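Local coordinates for aluminum resistance protein (Clostridium novyi, PDB 3I16), which probably cleaves carbon-sulfur bonds with pyridoxal 5'-phosphate as cofactor, and is thought to be involved in aluminum resistance, at residues B[14-19]-B[422-427]; B[43-48]-B[224-229]; B[71-75]-B[278-283]; B[347-351]-B[362-366]. All blocks are in the same frame, centred on the assembly; numbering follows the deposited sequence. Where two conformers were deposited one is given.

In the fold
The chain first takes part in interaction 1, where the start of helix 17-54 meets the C-terminal end of the protein. This contact closes a loop over almost the whole chain, and the other three lie within it. Further along the same helix, interaction 2 joins residues 43-48 to the loop between strands 214-218 and 237-241 of the mixed sheet. Interaction 3 pairs the start of helix 73-86 with residues 278-283, ahead of helix 287-318, and its loop crosses that of interaction 2. Interaction 4 is a short closure from helix 342-354 to residues 362-366. It touches interaction 1 through the Arg424-Glu347 salt bridge.

Interaction 1: B[14-19]-B[422-427]; sequences NINDRV and LSRIVK
With chi1 at 59°, the Asn16 amide stands between its own backbone N and carbonyl carbon, and ND2 faces the C-terminal tail. Asn16 ND2 donates to Val426 O at 2.9 Å. The donor lies in the carbonyl plane, on a lone pair, while the acceptor is slightly out of the Asn16 amide plane. The other end of the amide works within its own segment. Asn16 OD1 accepts from Val19 N at 2.9 Å, so Asn16 is the N-cap of helix 17-54. One side chain therefore caps the first long helix and holds the C-terminal tail at Val426.

Arg18 reaches out with an extended chain, its CD packed 3.8 Å from Val426 CG1. The two side chains cross at about a right angle. At the edge of the guanidinium, Arg18 NH1 makes a weak bond of 3.3 Å to the terminal carboxylate oxygen Lys427 O. A water bridges Arg18 N and the other oxygen, Lys427 OXT. Deeper in, Val19 CG2 packs against Leu422 CG at 4.0 Å. Ser423 OG sits among Ile15 and Val19 and is hydrogen-bonded to Leu419 O of its own helix. The Lys427 chain bends at its end and folds back, so that Lys427 NZ bonds Ser423 O at 2.8 Å.

A second water joins Asn14 O to Asn16 ND2 and, weakly, to Lys427 NZ. Asn16 ND2 thus has two acceptors, a carbonyl and a water. The partial positive charge of the helix N-terminus, together with Arg18, would be expected to favour the negative charge of the terminal carboxylate.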
loop_
_atom_site.group_PDB
_atom_site.type_symbol
_atom_site.label_atom_id
_atom_site.label_comp_id
_atom_site.label_asym_id
_atom_site.label_seq_id
_atom_site.Cartn_x
_atom_site.Cartn_y
_atom_site.Cartn_z
ATOM N N ASN B 14 -30.503 -12.928 -20.543
ATOM C CA ASN B 14 -31.534 -12.506 -21.500
ATOM C C ASN B 14 -30.946 -12.133 -22.866
ATOM O O ASN B 14 -31.472 -11.268 -23.583
ATOM C CB ASN B 14 -32.452 -11.416 -20.917
ATOM C CG ASN B 14 -33.323 -11.936 -19.774
ATOM O OD1 ASN B 14 -33.602 -13.136 -19.677
ATOM N ND2 ASN B 14 -33.771 -11.026 -18.914
ATOM N N ILE B 15 -29.851 -12.806 -23.222
ATOM C CA ILE B 15 -29.219 -12.642 -24.530
ATOM C C ILE B 15 -30.003 -13.562 -25.434
ATOM O O ILE B 15 -30.142 -14.750 -25.157
ATOM C CB ILE B 15 -27.733 -13.001 -24.511
ATOM C CG1 ILE B 15 -26.971 -11.887 -23.763
ATOM C CG2 ILE B 15 -27.212 -13.125 -25.937
ATOM C CD1 ILE B 15 -25.556 -12.233 -23.351
ATOM N N ASN B 16 -30.542 -13.014 -26.515
ATOM C CA ASN B 16 -31.461 -13.764 -27.364
ATOM C C ASN B 16 -30.774 -14.331 -28.605
ATOM O O ASN B 16 -29.631 -13.979 -28.916
ATOM C CB ASN B 16 -32.646 -12.856 -27.720
ATOM C CG ASN B 16 -32.202 -11.585 -28.436
ATOM O OD1 ASN B 16 -31.809 -11.649 -29.587
ATOM N ND2 ASN B 16 -32.212 -10.433 -27.729
ATOM N N ASP B 17 -31.464 -15.217 -29.307
ATOM C CA ASP B 17 -30.878 -15.853 -30.492
ATOM C C ASP B 17 -30.545 -14.873 -31.610
ATOM O O ASP B 17 -29.600 -15.078 -32.332
ATOM C CB ASP B 17 -31.831 -16.917 -31.039
ATOM C CG ASP B 17 -31.951 -18.105 -30.123
ATOM O OD1 ASP B 17 -30.986 -18.373 -29.363
ATOM O OD2 ASP B 17 -33.009 -18.769 -30.175
ATOM N N ARG B 18 -31.338 -13.817 -31.769
ATOM C CA ARG B 18 -31.049 -12.825 -32.814
ATOM C C ARG B 18 -29.696 -12.183 -32.568
ATOM O O ARG B 18 -28.903 -12.009 -33.497
ATOM C CB ARG B 18 -32.151 -11.778 -32.859
ATOM C CG ARG B 18 -31.971 -10.638 -33.849
ATOM C CD ARG B 18 -33.313 -9.849 -33.923
ATOM N NE ARG B 18 -33.385 -9.007 -35.114
ATOM C CZ ARG B 18 -34.502 -8.446 -35.599
ATOM N NH1 ARG B 18 -35.685 -8.601 -35.010
ATOM N NH2 ARG B 18 -34.437 -7.725 -36.710
ATOM N N VAL B 19 -29.435 -11.834 -31.313
ATOM C CA VAL B 19 -28.144 -11.239 -30.950
ATOM C C VAL B 19 -26.998 -12.244 -31.090
ATOM O O VAL B 19 -25.951 -11.895 -31.619
ATOM C CB VAL B 19 -28.178 -10.590 -29.553
ATOM C CG1 VAL B 19 -26.776 -10.257 -29.071
ATOM C CG2 VAL B 19 -29.032 -9.344 -29.634
ATOM N N LEU B 422 -26.418 -4.996 -26.413
ATOM C CA LEU B 422 -27.224 -5.088 -27.618
ATOM C C LEU B 422 -28.526 -5.810 -27.375
ATOM O O LEU B 422 -29.561 -5.451 -27.973
ATOM C CB LEU B 422 -26.442 -5.752 -28.773
ATOM C CG LEU B 422 -27.159 -5.850 -30.126
ATOM C CD1 LEU B 422 -27.545 -4.491 -30.653
ATOM C CD2 LEU B 422 -26.270 -6.593 -31.163
ATOM N N SER B 423 -28.515 -6.833 -26.524
ATOM C CA SER B 423 -29.748 -7.589 -26.249
ATOM C C SER B 423 -30.830 -6.712 -25.596
ATOM O O SER B 423 -32.018 -7.011 -25.723
ATOM C CB SER B 423 -29.477 -8.842 -25.416
ATOM O OG SER B 423 -28.680 -9.786 -26.157
ATOM N N ARG B 424 -30.429 -5.658 -24.893
ATOM C CA ARG B 424 -31.426 -4.715 -24.348
ATOM C C ARG B 424 -32.142 -3.939 -25.440
ATOM O O ARG B 424 -33.276 -3.536 -25.237
ATOM C CB ARG B 424 -30.816 -3.682 -23.419
ATOM C CG ARG B 424 -30.352 -4.203 -22.105
ATOM C CD ARG B 424 -29.591 -3.115 -21.362
ATOM N NE ARG B 424 -30.387 -2.094 -20.667
ATOM C CZ ARG B 424 -30.576 -2.024 -19.338
ATOM N NH1 ARG B 424 -30.077 -2.937 -18.506
ATOM N NH2 ARG B 424 -31.274 -1.019 -18.817
ATOM N N ILE B 425 -31.508 -3.732 -26.594
ATOM C CA ILE B 425 -32.138 -2.934 -27.657
ATOM C C ILE B 425 -32.548 -3.714 -28.916
ATOM O O ILE B 425 -33.316 -3.204 -29.727
ATOM C CB ILE B 425 -31.260 -1.675 -27.999
ATOM C CG1 ILE B 425 -29.965 -2.017 -28.735
ATOM C CG2 ILE B 425 -30.868 -0.922 -26.733
ATOM C CD1 ILE B 425 -29.076 -0.791 -28.893
ATOM N N VAL B 426 -32.058 -4.941 -29.088
ATOM C CA VAL B 426 -32.413 -5.766 -30.246
ATOM C C VAL B 426 -32.891 -7.123 -29.729
ATOM O O VAL B 426 -32.225 -7.744 -28.893
ATOM C CB VAL B 426 -31.228 -5.918 -31.224
ATOM C CG1 VAL B 426 -31.560 -6.934 -32.333
ATOM C CG2 VAL B 426 -30.876 -4.559 -31.816
ATOM N N LYS B 427 -34.057 -7.553 -30.212
ATOM C CA LYS B 427 -34.715 -8.778 -29.745
ATOM C C LYS B 427 -35.391 -9.553 -30.866
ATOM O O LYS B 427 -36.072 -9.025 -31.755
ATOM C CB LYS B 427 -35.768 -8.430 -28.686
ATOM C CG LYS B 427 -35.217 -7.640 -27.509
ATOM C CD LYS B 427 -36.268 -7.355 -26.453
ATOM C CE LYS B 427 -35.679 -6.493 -25.339
ATOM N NZ LYS B 427 -34.588 -7.197 -24.609
ATOM O OXT LYS B 427 -35.293 -10.775 -30.887
HETATM O O HOH W 1 -33.257 -10.178 -25.170
HETATM O O HOH W 2 -34.374 -13.829 -30.927
#

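Interaction 2: B[43-48]-B[224-229]; sequences FNQLKV and FMDTKE
This contact fastens helix 17-54 to the loop that leaves strand 214-218 of the central sheet in a pyridoxal-phosphate enzyme. The loop contains an Asx turn, in which Asp226 OD2 accepts from Lys228 N. Asn44 of the helix reaches the backbone just there. Asn44 ND2 donates to Asp226 O at 2.9 Å, with an N-H...O angle of 160°. The acceptor lies in the amide plane of Asn44, but the donor stands above the Asp226 carbonyl plane. A water links Asn44 ND2 to Phe224 O as well.

One turn on, Lys47 NZ donates to Thr227 O at 2.9 Å, again from above the carbonyl plane. A bend at chi3 (70°) turns the ammonium back, so that Lys47 NZ also makes a weak bond of 3.3 Å to Asn44 OD1.

Carbon contacts flank these bonds. Phe43 CD2 lies 3.6 Å from Thr227 CB, the two side chains at about a right angle. Val48 CG2 meets Phe224 CE1 at 3.7 Å, while Asn44 CG and Lys47 CE lie at the edge of the Phe224 ring. Glu229 OE2 receives Phe224 N on its syn side at 2.8 Å, and OE1 forms a salt bridge with Arg184.

Phe43 packs on Thr6 and Thr227 on Leu3, both of the second subunit. Phe224 also packs on Val85 of helix 73-86 and on Ala297 of helix 287-318.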
loop_
_atom_site.group_PDB
_atom_site.type_symbol
_atom_site.label_atom_id
_atom_site.label_comp_id
_atom_site.label_asym_id
_atom_site.label_seq_id
_atom_site.Cartn_x
_atom_site.Cartn_y
_atom_site.Cartn_z
ATOM N N PHE B 43 5.305 -7.251 -32.375
ATOM C CA PHE B 43 6.396 -6.264 -32.438
ATOM C C PHE B 43 6.420 -5.392 -31.178
ATOM O O PHE B 43 7.492 -5.149 -30.581
ATOM C CB PHE B 43 6.248 -5.338 -33.631
ATOM C CG PHE B 43 7.340 -4.314 -33.711
ATOM C CD1 PHE B 43 8.526 -4.598 -34.368
ATOM C CD2 PHE B 43 7.199 -3.100 -33.098
ATOM C CE1 PHE B 43 9.519 -3.686 -34.434
ATOM C CE2 PHE B 43 8.218 -2.174 -33.144
ATOM C CZ PHE B 43 9.371 -2.467 -33.825
ATOM N N ASN B 44 5.234 -4.908 -30.799
ATOM C CA ASN B 44 5.122 -4.025 -29.647
ATOM C C ASN B 44 5.484 -4.725 -28.347
ATOM O O ASN B 44 6.022 -4.107 -27.464
ATOM C CB ASN B 44 3.730 -3.359 -29.562
ATOM C CG ASN B 44 3.525 -2.243 -30.618
ATOM O OD1 ASN B 44 4.489 -1.660 -31.119
ATOM N ND2 ASN B 44 2.265 -1.946 -30.943
ATOM N N GLN B 45 5.225 -6.017 -28.238
ATOM C CA GLN B 45 5.575 -6.728 -27.039
ATOM C C GLN B 45 7.103 -6.773 -26.957
ATOM O O GLN B 45 7.686 -6.598 -25.888
ATOM C CB GLN B 45 5.005 -8.161 -27.052
ATOM C CG GLN B 45 5.318 -8.949 -25.768
ATOM C CD GLN B 45 4.521 -8.467 -24.584
ATOM O OE1 GLN B 45 3.362 -8.831 -24.434
ATOM N NE2 GLN B 45 5.144 -7.683 -23.711
ATOM N N LEU B 46 7.747 -7.040 -28.087
ATOM C CA LEU B 46 9.207 -7.117 -28.140
ATOM C C LEU B 46 9.847 -5.749 -27.856
ATOM O O LEU B 46 10.839 -5.662 -27.138
ATOM C CB LEU B 46 9.642 -7.666 -29.495
ATOM C CG LEU B 46 11.121 -7.786 -29.787
ATOM C CD1 LEU B 46 11.858 -8.639 -28.731
ATOM C CD2 LEU B 46 11.262 -8.357 -31.172
ATOM N N LYS B 47 9.240 -4.694 -28.391
ATOM C CA LYS B 47 9.687 -3.313 -28.152
ATOM C C LYS B 47 9.711 -2.999 -26.649
ATOM O O LYS B 47 10.704 -2.464 -26.116
ATOM C CB LYS B 47 8.762 -2.332 -28.891
ATOM C CG LYS B 47 9.059 -0.853 -28.651
ATOM C CD LYS B 47 8.348 0.072 -29.644
ATOM C CE LYS B 47 6.852 0.154 -29.477
ATOM N NZ LYS B 47 6.276 1.040 -30.511
ATOM N N VAL B 48 8.634 -3.347 -25.961
ATOM C CA VAL B 48 8.553 -3.100 -24.515
ATOM C C VAL B 48 9.523 -3.986 -23.721
ATOM O O VAL B 48 10.193 -3.499 -22.802
ATOM C CB VAL B 48 7.102 -3.229 -23.982
ATOM C CG1 VAL B 48 7.070 -3.095 -22.470
ATOM C CG2 VAL B 48 6.173 -2.177 -24.649
ATOM N N PHE B 224 0.265 1.792 -28.612
ATOM C CA PHE B 224 0.350 0.425 -29.138
ATOM C C PHE B 224 -0.666 0.027 -30.247
ATOM O O PHE B 224 -0.829 -1.153 -30.555
ATOM C CB PHE B 224 0.382 -0.572 -27.988
ATOM C CG PHE B 224 1.445 -0.245 -26.958
ATOM C CD1 PHE B 224 2.776 -0.236 -27.310
ATOM C CD2 PHE B 224 1.101 0.080 -25.667
ATOM C CE1 PHE B 224 3.753 0.082 -26.378
ATOM C CE2 PHE B 224 2.073 0.409 -24.731
ATOM C CZ PHE B 224 3.400 0.404 -25.088
HETATM N N MSE B 225 -1.278 1.012 -30.894
HETATM C CA MSE B 225 -2.164 0.740 -32.027
HETATM C C MSE B 225 -1.354 0.432 -33.282
HETATM O O MSE B 225 -1.851 -0.224 -34.214
HETATM C CB MSE B 225 -3.079 1.926 -32.307
HETATM C CG MSE B 225 -4.076 2.252 -31.231
HETATM SE SE MSE B 225 -5.439 0.893 -30.944
HETATM C CE MSE B 225 -4.486 -0.209 -29.687
ATOM N N ASP B 226 -0.118 0.924 -33.315
ATOM C CA ASP B 226 0.749 0.737 -34.455
ATOM C C ASP B 226 2.102 0.392 -33.865
ATOM O O ASP B 226 2.275 0.431 -32.648
ATOM C CB ASP B 226 0.796 2.036 -35.290
ATOM C CG ASP B 226 1.474 1.859 -36.635
ATOM O OD1 ASP B 226 1.011 1.041 -37.439
ATOM O OD2 ASP B 226 2.489 2.521 -36.876
ATOM N N THR B 227 3.049 0.019 -34.720
ATOM C CA THR B 227 4.392 -0.297 -34.284
ATOM C C THR B 227 5.171 0.998 -34.023
ATOM O O THR B 227 6.217 0.961 -33.366
ATOM C CB THR B 227 5.153 -1.152 -35.308
ATOM O OG1 THR B 227 5.183 -0.463 -36.554
ATOM C CG2 THR B 227 4.467 -2.490 -35.505
ATOM N N LYS B 228 4.675 2.114 -34.555
ATOM C CA LYS B 228 5.248 3.434 -34.298
ATOM C C LYS B 228 4.337 4.276 -33.403
ATOM O O LYS B 228 3.126 4.061 -33.332
ATOM C CB LYS B 228 5.455 4.202 -35.611
ATOM C CG LYS B 228 6.514 3.627 -36.525
ATOM C CD LYS B 228 6.851 4.597 -37.651
ATOM C CE LYS B 228 8.051 4.120 -38.440
ATOM N NZ LYS B 228 7.805 2.777 -38.994
ATOM N N GLU B 229 4.940 5.249 -32.737
ATOM C CA GLU B 229 4.214 6.229 -31.926
ATOM C C GLU B 229 4.517 7.609 -32.548
ATOM O O GLU B 229 5.372 7.725 -33.439
ATOM C CB GLU B 229 4.640 6.133 -30.472
ATOM C CG GLU B 229 4.220 4.810 -29.788
ATOM C CD GLU B 229 2.711 4.644 -29.623
ATOM O OE1 GLU B 229 2.006 5.659 -29.482
ATOM O OE2 GLU B 229 2.230 3.480 -29.596
HETATM O O HOH W 3 0.112 -3.663 -29.555
HETATM O O HOH W 4 3.752 1.220 -30.331
#

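Interaction 3: B[71-75]-B[278-283]; sequences GDIGR and GECGST
Gly281 O receives Arg75 NH1 at 2.8 Å, the shortest direct polar bond between the two segments. The contact joins the N-terminal end of helix 73-86, capped by Asp72, to the loop that precedes helix 287-318. The N-H...O angle is 153°. The carbonyl oxygen lies in the guanidinium plane, whereas NH1 stands above the carbonyl plane of Gly281. The flat group is also held between two neighbours. Asp72 CB lies over one face and Gly278 O over the opposite face. At the edge, a water accepts from Arg75 NH2 at 2.8 Å and also from Gly71 N. The same water donates to Glu279 O, so it ties both segments together.

The Arg75 chain leaves the helix with CG trans to the backbone N (chi1 178°) and then bends at chi3, which swings the guanidinium toward residues 278-281. Its aliphatic part runs obliquely past Thr283, with Arg75 CB 4.0 Å from Thr283 CG2.

Asp72 is the N-cap, although the bond from Arg75 N to Asp72 OD1, at 3.2 Å, is weak. Thr63 bonds OD1 of the carboxylate and Ser65 bonds OD2, while Ser65 also accepts from Thr283 N.

Gly281 is hydrogen-bonded through its backbone to Tyr68, a residue seen to bind pyridoxal 5'-phosphate, though not the cofactor held by this chain. The Cys280 side chain packs on Tyr68 and on Val98 of the third subunit. Across from Asp72, Thr283 OG1 comes within 3.3 Å of Asp72 OD2, at most a weak bond.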
loop_
_atom_site.group_PDB
_atom_site.type_symbol
_atom_site.label_atom_id
_atom_site.label_comp_id
_atom_site.label_asym_id
_atom_site.label_seq_id
_atom_site.Cartn_x
_atom_site.Cartn_y
_atom_site.Cartn_z
ATOM N N GLY B 71 16.470 10.174 -5.114
ATOM C CA GLY B 71 17.211 8.966 -5.473
ATOM C C GLY B 71 16.376 7.708 -5.642
ATOM O O GLY B 71 16.872 6.601 -5.414
ATOM N N ASP B 72 15.113 7.856 -6.049
ATOM C CA ASP B 72 14.240 6.695 -6.253
ATOM C C ASP B 72 14.565 6.075 -7.620
ATOM O O ASP B 72 14.211 6.639 -8.661
ATOM C CB ASP B 72 12.780 7.130 -6.168
ATOM C CG ASP B 72 11.787 5.985 -6.378
ATOM O OD1 ASP B 72 12.157 4.830 -6.676
ATOM O OD2 ASP B 72 10.588 6.276 -6.250
ATOM N N ILE B 73 15.223 4.911 -7.604
ATOM C CA ILE B 73 15.629 4.265 -8.849
ATOM C C ILE B 73 14.440 3.685 -9.599
ATOM O O ILE B 73 14.443 3.672 -10.833
ATOM C CB ILE B 73 16.745 3.206 -8.662
ATOM C CG1 ILE B 73 16.229 1.953 -7.933
ATOM C CG2 ILE B 73 17.972 3.851 -7.945
ATOM C CD1 ILE B 73 17.264 0.827 -7.839
ATOM N N GLY B 74 13.439 3.210 -8.857
ATOM C CA GLY B 74 12.234 2.668 -9.458
ATOM C C GLY B 74 11.564 3.698 -10.352
ATOM O O GLY B 74 11.225 3.423 -11.489
ATOM N N ARG B 75 11.386 4.903 -9.828
ATOM C CA ARG B 75 10.777 5.992 -10.585
ATOM C C ARG B 75 11.658 6.456 -11.753
ATOM O O ARG B 75 11.172 6.667 -12.864
ATOM C CB ARG B 75 10.539 7.171 -9.646
ATOM C CG ARG B 75 9.954 8.401 -10.274
ATOM C CD ARG B 75 10.123 9.530 -9.304
ATOM N NE ARG B 75 11.541 9.829 -9.185
ATOM C CZ ARG B 75 12.110 10.462 -8.167
ATOM N NH1 ARG B 75 11.387 10.907 -7.142
ATOM N NH2 ARG B 75 13.428 10.642 -8.178
ATOM N N GLY B 278 11.078 17.163 -11.595
ATOM C CA GLY B 278 10.893 15.735 -11.283
ATOM C C GLY B 278 11.804 15.125 -10.228
ATOM O O GLY B 278 11.700 13.938 -9.952
ATOM N N GLU B 279 12.671 15.923 -9.611
ATOM C CA GLU B 279 13.615 15.393 -8.618
ATOM C C GLU B 279 12.998 14.955 -7.303
ATOM O O GLU B 279 13.611 14.173 -6.581
ATOM C CB GLU B 279 14.670 16.421 -8.277
ATOM C CG GLU B 279 15.616 16.789 -9.378
ATOM C CD GLU B 279 16.757 17.636 -8.817
ATOM O OE1 GLU B 279 16.835 18.835 -9.172
ATOM O OE2 GLU B 279 17.527 17.117 -7.964
ATOM N N CYS B 280 11.844 15.515 -6.951
ATOM C CA CYS B 280 11.133 15.087 -5.744
ATOM C C CYS B 280 9.831 14.472 -6.160
ATOM O O CYS B 280 9.232 14.889 -7.162
ATOM C CB CYS B 280 10.848 16.235 -4.775
ATOM S SG CYS B 280 12.267 16.764 -3.855
ATOM N N GLY B 281 9.368 13.512 -5.377
ATOM C CA GLY B 281 8.119 12.817 -5.691
ATOM C C GLY B 281 8.235 11.329 -5.402
ATOM O O GLY B 281 8.708 10.567 -6.242
ATOM N N SER B 282 7.833 10.926 -4.205
ATOM C CA SER B 282 7.815 9.509 -3.838
ATOM C C SER B 282 6.645 8.890 -4.572
ATOM O O SER B 282 5.736 9.588 -5.001
ATOM C CB SER B 282 7.719 9.318 -2.338
ATOM O OG SER B 282 6.712 10.147 -1.788
ATOM N N THR B 283 6.665 7.584 -4.736
ATOM C CA THR B 283 5.692 6.933 -5.612
ATOM C C THR B 283 4.661 6.027 -4.939
ATOM O O THR B 283 4.107 5.146 -5.591
ATOM C CB THR B 283 6.435 6.189 -6.713
ATOM O OG1 THR B 283 7.401 5.326 -6.116
ATOM C CG2 THR B 283 7.155 7.177 -7.586
HETATM O O HOH W 5 15.415 12.292 -7.049
#

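Interaction 4: B[347-351]-B[362-366]; sequences EFCKG and VSCEP
Residues 347-351 form part of helix 342-354, and Gly351 N bonds back to Glu347 O. Residues 362-366 run past it as a largely extended segment. The backbones come nearest at Lys350 and Cys364, whose CA atoms are 6.0 Å apart. A water joins Lys350 O to Val362 O, the second bond being weak.

Lys350 carries the contact. Its chain is extended as far as CE and turns at chi4 (-51°), which brings NZ among three oxygens. Lys350 NZ forms a salt bridge with Glu365 OE2 at 2.7 Å, coming from above the carboxylate plane. Lys350 NZ also donates to Ser363 OG at 2.8 Å. The modelled approach of NZ to Cys364 O is too short to be trusted as a distance. A bend at chi2 curls the Glu365 chain round to meet the ammonium. Nearer the helix backbone, Cys364 SG lies 3.8 Å from Cys349 O.

Cys349 and Cys364 both pack on Ile377 of strand 376-379, so the helix and the segment share a neighbour in the antiparallel sheet. Lys350 touches Arg424 of helix 411-425, and the segment leads directly into strand 366-367, the outermost of that sheet within this chain.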
loop_
_atom_site.group_PDB
_atom_site.type_symbol
_atom_site.label_atom_id
_atom_site.label_comp_id
_atom_site.label_asym_id
_atom_site.label_seq_id
_atom_site.Cartn_x
_atom_site.Cartn_y
_atom_site.Cartn_z
ATOM N N GLU B 347 -30.079 3.209 -22.731
ATOM C CA GLU B 347 -30.237 1.784 -22.541
ATOM C C GLU B 347 -28.985 0.977 -22.916
ATOM O O GLU B 347 -28.646 -0.008 -22.245
ATOM C CB GLU B 347 -31.422 1.281 -23.358
ATOM C CG GLU B 347 -32.726 1.607 -22.702
ATOM C CD GLU B 347 -32.835 0.895 -21.368
ATOM O OE1 GLU B 347 -32.992 -0.349 -21.393
ATOM O OE2 GLU B 347 -32.722 1.578 -20.309
ATOM N N PHE B 348 -28.304 1.387 -23.979
ATOM C CA PHE B 348 -27.100 0.675 -24.393
ATOM C C PHE B 348 -26.031 0.809 -23.318
ATOM O O PHE B 348 -25.405 -0.198 -22.934
ATOM C CB PHE B 348 -26.570 1.194 -25.737
ATOM C CG PHE B 348 -25.287 0.554 -26.173
ATOM C CD1 PHE B 348 -25.295 -0.681 -26.780
ATOM C CD2 PHE B 348 -24.072 1.203 -25.994
ATOM C CE1 PHE B 348 -24.118 -1.254 -27.206
ATOM C CE2 PHE B 348 -22.887 0.617 -26.415
ATOM C CZ PHE B 348 -22.927 -0.604 -27.016
ATOM N N CYS B 349 -25.830 2.042 -22.847
ATOM C CA CYS B 349 -24.825 2.326 -21.835
ATOM C C CYS B 349 -25.164 1.599 -20.543
ATOM O O CYS B 349 -24.265 1.183 -19.822
ATOM C CB CYS B 349 -24.701 3.829 -21.544
ATOM S SG CYS B 349 -23.900 4.803 -22.847
ATOM N N LYS B 350 -26.450 1.472 -20.248
ATOM C CA LYS B 350 -26.876 0.765 -19.050
ATOM C C LYS B 350 -26.522 -0.709 -19.189
ATOM O O LYS B 350 -26.089 -1.337 -18.225
ATOM C CB LYS B 350 -28.361 0.977 -18.771
ATOM C CG LYS B 350 -28.686 2.392 -18.183
ATOM C CD LYS B 350 -30.193 2.585 -17.971
ATOM C CE LYS B 350 -30.531 3.963 -17.383
ATOM N NZ LYS B 350 -29.731 4.290 -16.179
ATOM N N GLY B 351 -26.695 -1.236 -20.399
ATOM C CA GLY B 351 -26.318 -2.602 -20.714
ATOM C C GLY B 351 -24.850 -2.842 -20.447
ATOM O O GLY B 351 -24.499 -3.843 -19.837
ATOM N N VAL B 362 -25.225 -0.849 -10.271
ATOM C CA VAL B 362 -25.426 0.596 -10.262
ATOM C C VAL B 362 -26.065 0.945 -11.597
ATOM O O VAL B 362 -25.563 0.524 -12.621
ATOM C CB VAL B 362 -24.074 1.331 -10.140
ATOM C CG1 VAL B 362 -24.229 2.806 -10.489
ATOM C CG2 VAL B 362 -23.509 1.139 -8.747
ATOM N N SER B 363 -27.192 1.645 -11.601
ATOM C CA SER B 363 -27.817 2.066 -12.865
ATOM C C SER B 363 -27.188 3.402 -13.203
ATOM O O SER B 363 -27.358 4.363 -12.461
ATOM C CB SER B 363 -29.336 2.221 -12.729
ATOM O OG SER B 363 -29.913 2.602 -13.975
ATOM N N CYS B 364 -26.426 3.467 -14.291
ATOM C CA CYS B 364 -25.737 4.710 -14.614
ATOM C C CYS B 364 -26.691 5.685 -15.285
ATOM O O CYS B 364 -27.661 5.297 -15.949
ATOM C CB CYS B 364 -24.439 4.483 -15.399
ATOM S SG CYS B 364 -24.610 3.770 -17.033
ATOM N N GLU B 365 -26.426 6.958 -15.018
ATOM C CA GLU B 365 -27.257 8.057 -15.462
ATOM C C GLU B 365 -26.362 9.240 -15.862
ATOM O O GLU B 365 -25.190 9.271 -15.502
ATOM C CB GLU B 365 -28.168 8.487 -14.302
ATOM C CG GLU B 365 -29.169 7.416 -13.800
ATOM C CD GLU B 365 -30.268 7.058 -14.811
ATOM O OE1 GLU B 365 -30.420 7.766 -15.832
ATOM O OE2 GLU B 365 -30.995 6.063 -14.571
ATOM N N PRO B 366 -26.909 10.220 -16.608
ATOM C CA PRO B 366 -26.091 11.381 -16.978
ATOM C C PRO B 366 -25.648 12.176 -15.773
ATOM O O PRO B 366 -26.400 12.269 -14.819
ATOM C CB PRO B 366 -27.053 12.239 -17.812
ATOM C CG PRO B 366 -28.039 11.286 -18.355
ATOM C CD PRO B 366 -28.205 10.213 -17.313
HETATM O O HOH W 6 -27.119 -0.279 -15.587
#